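Long-range contact in polyhedrin (Antheraea mylitta cypovirus 4, PDB 5A8S), which forms the crystalline matrix of the viral occlusion bodies (polyhedra), which probably shelters cypovirus particles outside the insect host: residues R128-A133 with P152-G157. Numbering follows the deposited sequence.
Sequences RARVEA and PHVICG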
loop_
_atom_site.group_PDB
_atom_site.type_symbol
_atom_site.label_atom_id
_atom_site.label_comp_id
_atom_site.label_asym_id
_atom_site.label_seq_id
_atom_site.Cartn_x
_atom_site.Cartn_y
_atom_site.Cartn_z
ATOM N N ARG A 128 13.182 12.183 -14.315
ATOM C CA ARG A 128 13.261 11.347 -13.111
ATOM C C ARG A 128 12.354 10.110 -13.154
ATOM O O ARG A 128 12.073 9.497 -12.122
ATOM C CB ARG A 128 12.984 12.191 -11.852
ATOM C CG ARG A 128 13.923 13.402 -11.743
ATOM C CD ARG A 128 13.593 14.296 -10.545
ATOM N NE ARG A 128 14.026 13.681 -9.294
ATOM C CZ ARG A 128 13.230 13.045 -8.439
ATOM N NH1 ARG A 128 11.917 12.968 -8.653
ATOM N NH2 ARG A 128 13.748 12.515 -7.342
ATOM N N ALA A 129 11.902 9.739 -14.346
ATOM C CA ALA A 129 11.182 8.490 -14.520
ATOM C C ALA A 129 12.211 7.357 -14.524
ATOM O O ALA A 129 13.186 7.409 -15.266
ATOM C CB ALA A 129 10.388 8.511 -15.821
ATOM N N ARG A 130 11.995 6.347 -13.691
ATOM C CA ARG A 130 13.026 5.348 -13.438
ATOM C C ARG A 130 12.479 3.936 -13.293
ATOM O O ARG A 130 11.371 3.727 -12.802
ATOM C CB ARG A 130 13.779 5.709 -12.162
ATOM C CG ARG A 130 14.467 7.055 -12.233
ATOM C CD ARG A 130 14.903 7.568 -10.865
ATOM N NE ARG A 130 15.786 8.720 -11.032
ATOM C CZ ARG A 130 16.077 9.608 -10.085
ATOM N NH1 ARG A 130 15.547 9.489 -8.877
ATOM N NH2 ARG A 130 16.895 10.621 -10.355
ATOM N N VAL A 131 13.287 2.969 -13.712
ATOM C CA VAL A 131 12.999 1.566 -13.489
ATOM C C VAL A 131 14.287 0.907 -13.017
ATOM O O VAL A 131 15.375 1.320 -13.415
ATOM C CB VAL A 131 12.538 0.862 -14.789
ATOM C CG1 VAL A 131 12.219 -0.614 -14.527
ATOM C CG2 VAL A 131 11.334 1.575 -15.385
ATOM N N GLU A 132 14.158 -0.103 -12.166
ATOM C CA GLU A 132 15.292 -0.951 -11.799
ATOM C C GLU A 132 14.874 -2.389 -11.687
ATOM O O GLU A 132 13.830 -2.695 -11.114
ATOM C CB GLU A 132 15.850 -0.560 -10.437
ATOM C CG GLU A 132 16.680 0.656 -10.453
ATOM C CD GLU A 132 17.413 0.854 -9.150
ATOM O OE1 GLU A 132 16.903 0.459 -8.075
ATOM O OE2 GLU A 132 18.507 1.416 -9.217
ATOM N N ALA A 133 15.693 -3.277 -12.231
ATOM C CA ALA A 133 15.592 -4.683 -11.900
ATOM C C ALA A 133 16.453 -4.913 -10.659
ATOM O O ALA A 133 17.664 -5.046 -10.755
ATOM C CB ALA A 133 16.066 -5.532 -13.061
ATOM N N PRO A 152 23.503 3.163 -9.196
ATOM C CA PRO A 152 24.321 4.053 -10.032
ATOM C C PRO A 152 23.982 3.921 -11.515
ATOM O O PRO A 152 24.270 4.833 -12.304
ATOM C CB PRO A 152 25.756 3.598 -9.735
ATOM C CG PRO A 152 25.636 2.252 -9.097
ATOM C CD PRO A 152 24.314 2.216 -8.413
ATOM N N HIS A 153 23.353 2.803 -11.875
ATOM C CA HIS A 153 23.010 2.522 -13.261
ATOM C C HIS A 153 21.508 2.339 -13.420
ATOM O O HIS A 153 21.063 1.530 -14.227
ATOM C CB HIS A 153 23.738 1.259 -13.732
ATOM C CG HIS A 153 25.220 1.315 -13.529
ATOM N ND1 HIS A 153 25.846 0.751 -12.439
ATOM C CD2 HIS A 153 26.198 1.885 -14.272
ATOM C CE1 HIS A 153 27.146 0.967 -12.520
ATOM N NE2 HIS A 153 27.386 1.649 -13.622
ATOM N N VAL A 154 20.730 3.088 -12.646
ATOM C CA VAL A 154 19.276 3.040 -12.767
ATOM C C VAL A 154 18.848 3.228 -14.227
ATOM O O VAL A 154 19.451 4.003 -14.974
ATOM C CB VAL A 154 18.609 4.113 -11.878
ATOM C CG1 VAL A 154 19.136 5.500 -12.222
ATOM C CG2 VAL A 154 17.112 4.063 -12.009
ATOM N N ILE A 155 17.818 2.497 -14.638
ATOM C CA ILE A 155 17.316 2.598 -16.000
ATOM C C ILE A 155 16.509 3.871 -16.158
ATOM O O ILE A 155 15.473 4.034 -15.524
ATOM C CB ILE A 155 16.409 1.411 -16.345
ATOM C CG1 ILE A 155 17.148 0.096 -16.102
ATOM C CG2 ILE A 155 15.936 1.507 -17.788
ATOM C CD1 ILE A 155 16.246 -1.121 -16.155
ATOM N N CYS A 156 16.983 4.776 -17.004
ATOM C CA CYS A 156 16.340 6.077 -17.145
ATOM C C CYS A 156 16.806 6.785 -18.420
ATOM O O CYS A 156 17.425 6.172 -19.285
ATOM C CB CYS A 156 16.622 6.937 -15.908
ATOM S SG CYS A 156 18.366 7.292 -15.616
ATOM N N GLY A 157 16.505 8.072 -18.531
ATOM C CA GLY A 157 16.821 8.823 -19.740
ATOM C C GLY A 157 16.272 8.169 -20.998
ATOM O O GLY A 157 15.142 7.702 -21.026
HETATM O O HOH W 1 14.405 9.330 -16.820
#
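V131 and I155 form a single antiparallel beta bridge, a hydrogen-bonded pair, by which the loop 152-157 docks on strand 130-134, an outermost strand of a three-stranded antiparallel sheet. Two backbone bonds define it. V131 N to I155 O measures 3.0 Å with an N-H...O angle of 164°, and I155 N returns to V131 O, also at 3.0 Å but more bent, at 138°. R130 CA adds a CH...O contact to I155 O, 3.5 Å away.

Packing is tightest beside these two bonds, where I155 CB lies 3.1 Å from V131 O. On one face, V131 CB and I155 CB are 4.2 Å apart, and both side chains also touch V172 of strand 167-173, so on this face strand and loop pack together against the six-stranded sheet. On the other face V154 CG2, set anti to its own backbone N with CG1 at chi1 56°, sits beside V131 O, between R130 CB at 3.7 Å and E132 CG at 3.8 Å. E132 OE2, beside V154 CB, accepts from G151 N, while OE1 is held by N140 ND2 and a salt bridge to K181 NZ; the R130 guanidinium makes a cation-pi contact with W150.

Towards C156 and G157 the contact loosens. The pairing stops after one bridge, G157 has no direct contact with 128-133, and a water takes over, donating to A129 O at 2.8 Å and accepting from G157 N.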